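Local coordinates for protein endo-beta-1,4-mannanase (Alicyclobacillus acidocaldarius, PDB 4CD8) that hydrolyses internal beta-1,4-mannosidic linkages of mannan chains as a glycoside hydrolase of family GH113, at residues A[217-220]-A[221-225]; A[254-257]-A[258-262]; A[263-266]-A[267-271]. All coordinates share one frame; numbering follows the deposited sequence.

Contact 1 of 3, residues A[217-220]-A[221-225]; sequences REVA and EAHEK
Residues 217-220 and 221-225 make up the last two turns or so of helix 209-223 and the turn that ends it. Glu-221 N donates to Arg-217 O at 2.9 Å, and Ala-222 and His-223 repeat the i to i-4 pattern onto Glu-218 and Val-219. At Glu-224 the chain leaves the helix with a positive phi of 53°. Lys-225 N then reaches back to Ala-220 O at 3.2 Å, and Glu-224 N bonds to Glu-221 O; this is a Schellman motif.

Arg-217 and Glu-221, one turn apart, lie side by side and point the same way, yet they meet through the arginine's methylene groups: Glu-221 OE1 is 3.5 Å from Arg-217 CG, while NE stays 5.0 Å from OE1. The guanidinium goes instead to Glu-272, with which NH1 forms a salt bridge. His-223 has CG anti to its carbonyl carbon (chi1 -64°), which swings the ring back over the last turn and sets its CD2 edge 3.0 Å from Val-219 O, near the ring plane. Val-219 CG1 packs against the same CD2 at 3.8 Å. Small Ala-220 suits the closing turn, its CB 3.4 Å from Lys-225 O.

The turn leads from helix 209-223 into strand 227-232 of a beta-alpha-beta unit that begins with strand 197-201. Val-219, His-223 and Lys-225 all touch Ile-198 of that strand; Trp-192 meets the histidine ring edge-to-face, and Lys-225 NZ bonds to Val-195 O.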
# COMPACT_ATOMS: atom_id res chain seq x y z
N ARG A 217 17.86 2.76 7.00
CA ARG A 217 18.47 1.94 8.06
C ARG A 217 18.40 2.67 9.39
O ARG A 217 18.02 2.07 10.45
CB ARG A 217 19.92 1.62 7.71
CG ARG A 217 20.66 0.78 8.74
CD ARG A 217 22.04 0.34 8.28
NE ARG A 217 22.62 1.27 7.33
CZ ARG A 217 22.92 1.01 6.06
NH1 ARG A 217 22.75 -0.18 5.51
NH2 ARG A 217 23.44 1.98 5.33
N GLU A 218 18.77 3.94 9.39
CA GLU A 218 18.78 4.73 10.62
C GLU A 218 17.42 4.86 11.27
O GLU A 218 17.28 4.84 12.49
CB GLU A 218 19.42 6.10 10.38
CG GLU A 218 20.88 5.98 9.95
CD GLU A 218 21.42 7.14 9.11
OE1 GLU A 218 20.76 8.19 8.98
OE2 GLU A 218 22.54 6.99 8.56
N VAL A 219 16.38 5.00 10.45
CA VAL A 219 15.03 5.09 10.97
C VAL A 219 14.62 3.77 11.62
O VAL A 219 14.11 3.75 12.75
CB VAL A 219 14.03 5.44 9.84
CG1 VAL A 219 12.58 5.23 10.30
CG2 VAL A 219 14.21 6.89 9.38
N ALA A 220 14.85 2.66 10.94
CA ALA A 220 14.54 1.36 11.54
C ALA A 220 15.29 1.17 12.86
O ALA A 220 14.71 0.77 13.88
CB ALA A 220 14.88 0.25 10.57
N GLU A 221 16.58 1.47 12.84
CA GLU A 221 17.39 1.23 14.02
C GLU A 221 17.02 2.20 15.15
O GLU A 221 16.87 1.78 16.33
CB GLU A 221 18.85 1.26 13.60
CG GLU A 221 19.15 0.00 12.74
CD GLU A 221 20.59 -0.12 12.21
OE1 GLU A 221 21.32 0.90 12.19
OE2 GLU A 221 21.00 -1.25 11.81
N ALA A 222 16.73 3.45 14.81
CA ALA A 222 16.32 4.45 15.79
C ALA A 222 15.06 4.07 16.53
O ALA A 222 14.96 4.29 17.74
CB ALA A 222 16.16 5.83 15.13
N HIS A 223 14.09 3.52 15.80
CA HIS A 223 12.80 3.18 16.35
C HIS A 223 12.72 1.74 16.82
O HIS A 223 11.70 1.33 17.36
CB HIS A 223 11.70 3.48 15.32
CG HIS A 223 11.59 4.94 15.00
ND1 HIS A 223 10.89 5.82 15.79
CD2 HIS A 223 12.15 5.68 14.02
CE1 HIS A 223 11.02 7.05 15.32
NE2 HIS A 223 11.76 6.98 14.22
N GLU A 224 13.77 0.97 16.56
CA GLU A 224 13.85 -0.46 16.93
C GLU A 224 12.63 -1.21 16.39
O GLU A 224 11.94 -1.93 17.10
CB GLU A 224 14.01 -0.62 18.45
CG GLU A 224 15.11 0.29 18.99
CD GLU A 224 15.55 -0.06 20.39
OE1 GLU A 224 14.72 0.06 21.30
OE2 GLU A 224 16.74 -0.41 20.56
N LYS A 225 12.32 -0.96 15.12
CA LYS A 225 11.22 -1.62 14.43
C LYS A 225 11.73 -2.02 13.07
O LYS A 225 12.54 -1.28 12.48
CB LYS A 225 10.06 -0.64 14.11
CG LYS A 225 9.36 0.01 15.28
CD LYS A 225 8.21 -0.84 15.74
CE LYS A 225 7.64 -0.28 17.01
NZ LYS A 225 6.92 -1.36 17.65

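Contact 2 of 3, residues A[254-257]-A[258-262]; sequences CLDE and QARFY
Two bent side chains, Glu-257 and Arg-260, are brought together by their torsions in the first turns of helix 255-268. The glutamate holds CG anti to the backbone N and then folds at chi2 (70°), while the arginine runs back toward the helix start and turns at chi3 (-76°). The two cross at about a right angle, with carboxylate and guanidinium planes 60° apart. Arg-260 grips side-on: NE and NH2 both donate to Glu-257 OE1, each at 3.1 Å, and this oxygen lies in the guanidinium plane. NE comes nearly in line with the C-O bond, whereas NH2 is met by the anti lone pair of OE1. Glu-257 OE2 is held separately by the backbone N of Gly-241. A leucine in place of Glu-257 would probably cost Arg-260 both bonds of its salt bridge, leaving the guanidinium freer to turn, with Asp-256 the more distant opposite charge, and Gly-241 N without this acceptor.

Arginine also suits the site for its flat end group, one face of which covers the backbone, with Asp-256 O 3.7 Å above its centre. Asp-256 CB packs 3.4 Å from Arg-260 NH1, and Cys-254 SG lies near NH2. Buried Gln-258 extends fully; a water donates to both its OE1 and Leu-255 O, each at 2.8 Å, and its NE2 bonds to Cys-234 O. The side chain of Phe-261 lies about 10 Å from the bound mannoimidazole inhibitor.

Cys-254 holds the N-cap position, and the i to i+3 salt bridge spans the opening turn of an outer helix of the TIM barrel.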
# COMPACT_ATOMS: atom_id res chain seq x y z
N CYS A 254 7.45 1.74 -22.21
CA CYS A 254 8.85 1.39 -22.18
C CYS A 254 9.03 0.33 -21.10
O CYS A 254 9.17 0.67 -19.91
CB CYS A 254 9.70 2.62 -21.87
SG CYS A 254 11.47 2.26 -21.95
N LEU A 255 9.02 -0.92 -21.52
CA LEU A 255 9.13 -2.04 -20.59
C LEU A 255 10.49 -2.02 -19.89
O LEU A 255 10.57 -2.27 -18.65
CB LEU A 255 8.86 -3.37 -21.34
CG LEU A 255 7.41 -3.89 -21.36
CD1 LEU A 255 6.36 -2.86 -21.82
CD2 LEU A 255 7.32 -5.15 -22.22
N ASP A 256 11.53 -1.65 -20.65
CA ASP A 256 12.90 -1.66 -20.12
C ASP A 256 13.08 -0.66 -18.97
O ASP A 256 13.89 -0.89 -18.08
CB ASP A 256 13.93 -1.39 -21.23
CG ASP A 256 14.05 -2.55 -22.23
OD1 ASP A 256 13.41 -3.61 -22.02
OD2 ASP A 256 14.78 -2.38 -23.20
N GLU A 257 12.34 0.45 -18.99
CA GLU A 257 12.45 1.49 -17.95
C GLU A 257 11.99 0.93 -16.60
O GLU A 257 12.64 1.15 -15.57
CB GLU A 257 11.62 2.72 -18.33
CG GLU A 257 11.62 3.90 -17.34
CD GLU A 257 12.93 4.66 -17.22
OE1 GLU A 257 13.96 4.27 -17.84
OE2 GLU A 257 12.93 5.70 -16.48
N GLN A 258 10.86 0.22 -16.62
CA GLN A 258 10.35 -0.43 -15.42
C GLN A 258 11.38 -1.44 -14.90
O GLN A 258 11.63 -1.52 -13.71
CB GLN A 258 9.04 -1.13 -15.73
CG GLN A 258 8.41 -1.82 -14.54
CD GLN A 258 7.14 -2.54 -14.94
OE1 GLN A 258 7.20 -3.54 -15.65
NE2 GLN A 258 5.98 -2.04 -14.50
N ALA A 259 12.00 -2.21 -15.81
CA ALA A 259 13.04 -3.16 -15.39
C ALA A 259 14.23 -2.45 -14.72
O ALA A 259 14.71 -2.91 -13.67
CB ALA A 259 13.51 -4.00 -16.57
N ARG A 260 14.67 -1.33 -15.32
CA ARG A 260 15.80 -0.55 -14.79
C ARG A 260 15.47 -0.07 -13.37
O ARG A 260 16.33 -0.10 -12.49
CB ARG A 260 16.17 0.66 -15.68
CG ARG A 260 16.88 0.30 -16.98
CD ARG A 260 17.26 1.54 -17.81
NE ARG A 260 16.15 2.19 -18.54
CZ ARG A 260 15.74 1.87 -19.78
NH1 ARG A 260 16.31 0.88 -20.47
NH2 ARG A 260 14.73 2.54 -20.33
N PHE A 261 14.23 0.37 -13.14
CA PHE A 261 13.83 0.76 -11.78
C PHE A 261 14.00 -0.41 -10.81
O PHE A 261 14.59 -0.24 -9.74
CB PHE A 261 12.40 1.24 -11.74
CG PHE A 261 11.90 1.48 -10.35
CD1 PHE A 261 12.13 2.69 -9.74
CD2 PHE A 261 11.25 0.47 -9.65
CE1 PHE A 261 11.68 2.92 -8.44
CE2 PHE A 261 10.82 0.68 -8.34
CZ PHE A 261 11.02 1.91 -7.73
N TYR A 262 13.47 -1.58 -11.17
CA TYR A 262 13.55 -2.76 -10.25
C TYR A 262 15.00 -3.18 -10.03
O TYR A 262 15.42 -3.44 -8.89
CB TYR A 262 12.69 -3.93 -10.78
CG TYR A 262 11.23 -3.81 -10.36
CD1 TYR A 262 10.78 -4.30 -9.13
CD2 TYR A 262 10.30 -3.18 -11.18
CE1 TYR A 262 9.47 -4.17 -8.75
CE2 TYR A 262 8.98 -3.04 -10.81
CZ TYR A 262 8.56 -3.52 -9.59
OH TYR A 262 7.26 -3.39 -9.23
O HOH W 1 9.46 -4.33 -17.19

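Contact 3 of 3, residues A[263-266]-A[267-271]; sequences EAMF and AAMPD
Met-269 and Met-265, one turn apart, meet where helix 255-268 ends. From Met-269 CB, 3.8 Å from Met-265 O, the chain continues to CG, placed anti to the carbonyl carbon (chi1 -68°), a setting that brings it back beside the preceding turn. There CG lies 3.5 Å from Met-265 O and 4.5 Å from Met-265 CG, a loose apolar touch. Bends at chi2 and chi3 then carry SD and CE away from the last turn, and the side chain packs on Trp-209, Phe-229, Phe-275 and Tyr-278. A flexible, unbranched methionine suits this path, because it can curl between aromatic neighbours.

Met-265 O is also the acceptor for the backbone at this end. Met-269 N donates to it at 3.1 Å, and Ala-268 N adds a weak bond while donating chiefly to Ala-264 O at 3.0 Å. Ala-267 N bonds to Glu-263 O at 2.8 Å. Met-269 is the first residue to leave helical angles, and Pro-270, which has no N-H to offer a further helical bond, follows it.

The alanines keep this turn slim: Ala-267 CB sits 3.3 Å from Glu-263 O, and Ala-268 CB is equally close to Ala-264 O. Met-265 runs extended as far as SD, and its CE comes to rest 3.8 Å above one face of the neighbouring Phe-266 ring, toward the rim.

The helix is wedged between two others and the barrel wall. Met-265 and Ala-268 touch Trp-209 of helix 209-223, and Phe-266 packs on Val-309, Val-310 and Ala-313 of helix 305-317. Toward the sheet, Met-265 meets Val-232 of strand 227-232, and Phe-266 stands edge-to-face with Tyr-278 of strand 275-283.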
# COMPACT_ATOMS: atom_id res chain seq x y z
N GLU A 263 15.80 -3.19 -11.10
CA GLU A 263 17.24 -3.50 -10.95
C GLU A 263 17.92 -2.54 -9.96
O GLU A 263 18.65 -2.99 -9.03
CB GLU A 263 17.95 -3.51 -12.31
CG GLU A 263 17.51 -4.65 -13.20
CD GLU A 263 18.12 -6.02 -12.85
OE1 GLU A 263 18.67 -6.20 -11.75
OE2 GLU A 263 18.03 -6.93 -13.69
N ALA A 264 17.63 -1.24 -10.08
CA ALA A 264 18.26 -0.24 -9.21
C ALA A 264 17.86 -0.41 -7.75
O ALA A 264 18.69 -0.29 -6.85
CB ALA A 264 17.95 1.17 -9.68
N MET A 265 16.58 -0.67 -7.54
CA MET A 265 16.06 -0.89 -6.21
C MET A 265 16.70 -2.13 -5.57
O MET A 265 17.24 -2.03 -4.46
CB MET A 265 14.54 -1.03 -6.25
CG MET A 265 13.99 -1.44 -4.91
SD MET A 265 12.22 -1.58 -4.98
CE MET A 265 12.01 -3.15 -5.80
N PHE A 266 16.65 -3.27 -6.25
CA PHE A 266 17.26 -4.49 -5.72
C PHE A 266 18.75 -4.34 -5.51
O PHE A 266 19.28 -4.80 -4.48
CB PHE A 266 16.96 -5.71 -6.58
CG PHE A 266 15.49 -6.10 -6.60
CD1 PHE A 266 14.77 -6.26 -5.42
CD2 PHE A 266 14.83 -6.32 -7.79
CE1 PHE A 266 13.43 -6.66 -5.44
CE2 PHE A 266 13.51 -6.71 -7.81
CZ PHE A 266 12.80 -6.86 -6.65
N ALA A 267 19.45 -3.63 -6.41
CA ALA A 267 20.90 -3.45 -6.23
C ALA A 267 21.20 -2.63 -4.99
O ALA A 267 22.20 -2.88 -4.28
CB ALA A 267 21.53 -2.79 -7.45
N ALA A 268 20.34 -1.64 -4.73
CA ALA A 268 20.55 -0.71 -3.61
C ALA A 268 20.27 -1.30 -2.20
O ALA A 268 20.99 -0.98 -1.24
CB ALA A 268 19.74 0.55 -3.82
N MET A 269 19.26 -2.16 -2.08
CA MET A 269 18.79 -2.59 -0.76
C MET A 269 19.68 -3.68 -0.22
O MET A 269 19.91 -4.66 -0.89
CB MET A 269 17.33 -3.09 -0.82
CG MET A 269 16.29 -2.02 -1.13
SD MET A 269 16.41 -0.55 -0.09
CE MET A 269 15.94 -1.20 1.52
N PRO A 270 20.20 -3.51 1.01
CA PRO A 270 21.12 -4.51 1.53
C PRO A 270 20.40 -5.71 2.12
O PRO A 270 19.19 -5.67 2.33
CB PRO A 270 21.87 -3.74 2.61
CG PRO A 270 20.87 -2.77 3.13
CD PRO A 270 20.03 -2.38 1.94
N ASP A 271 21.15 -6.79 2.38
CA ASP A 271 20.57 -7.95 3.02
C ASP A 271 20.86 -7.80 4.51
O ASP A 271 21.80 -8.38 5.03
CB ASP A 271 21.17 -9.23 2.44
CG ASP A 271 20.61 -10.49 3.08
OD1 ASP A 271 19.57 -10.39 3.77
OD2 ASP A 271 21.19 -11.53 2.90

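The three contacts come in series along the chain, all in the outer helical layer of the TIM barrel. Contact 1 closes helix 209-223; contacts 2 and 3 are the start and end of helix 255-268, adjoining in sequence with centres 14 Å apart. Strand 227-232 comes between the two helices in sequence. Contacts 1 and 2 stand apart, with centres 30 Å from each other, but contact 3 reaches contact 1, where Pro-270 CG packs 4.0 Å from Arg-217 NH1. The chain just past helix 255-268 thus packs against the C-terminal half of the neighbouring helix 209-223, while the bound sugar and inhibitor lie at the C-terminal ends of the barrel strands, as in TIM-barrel enzymes generally.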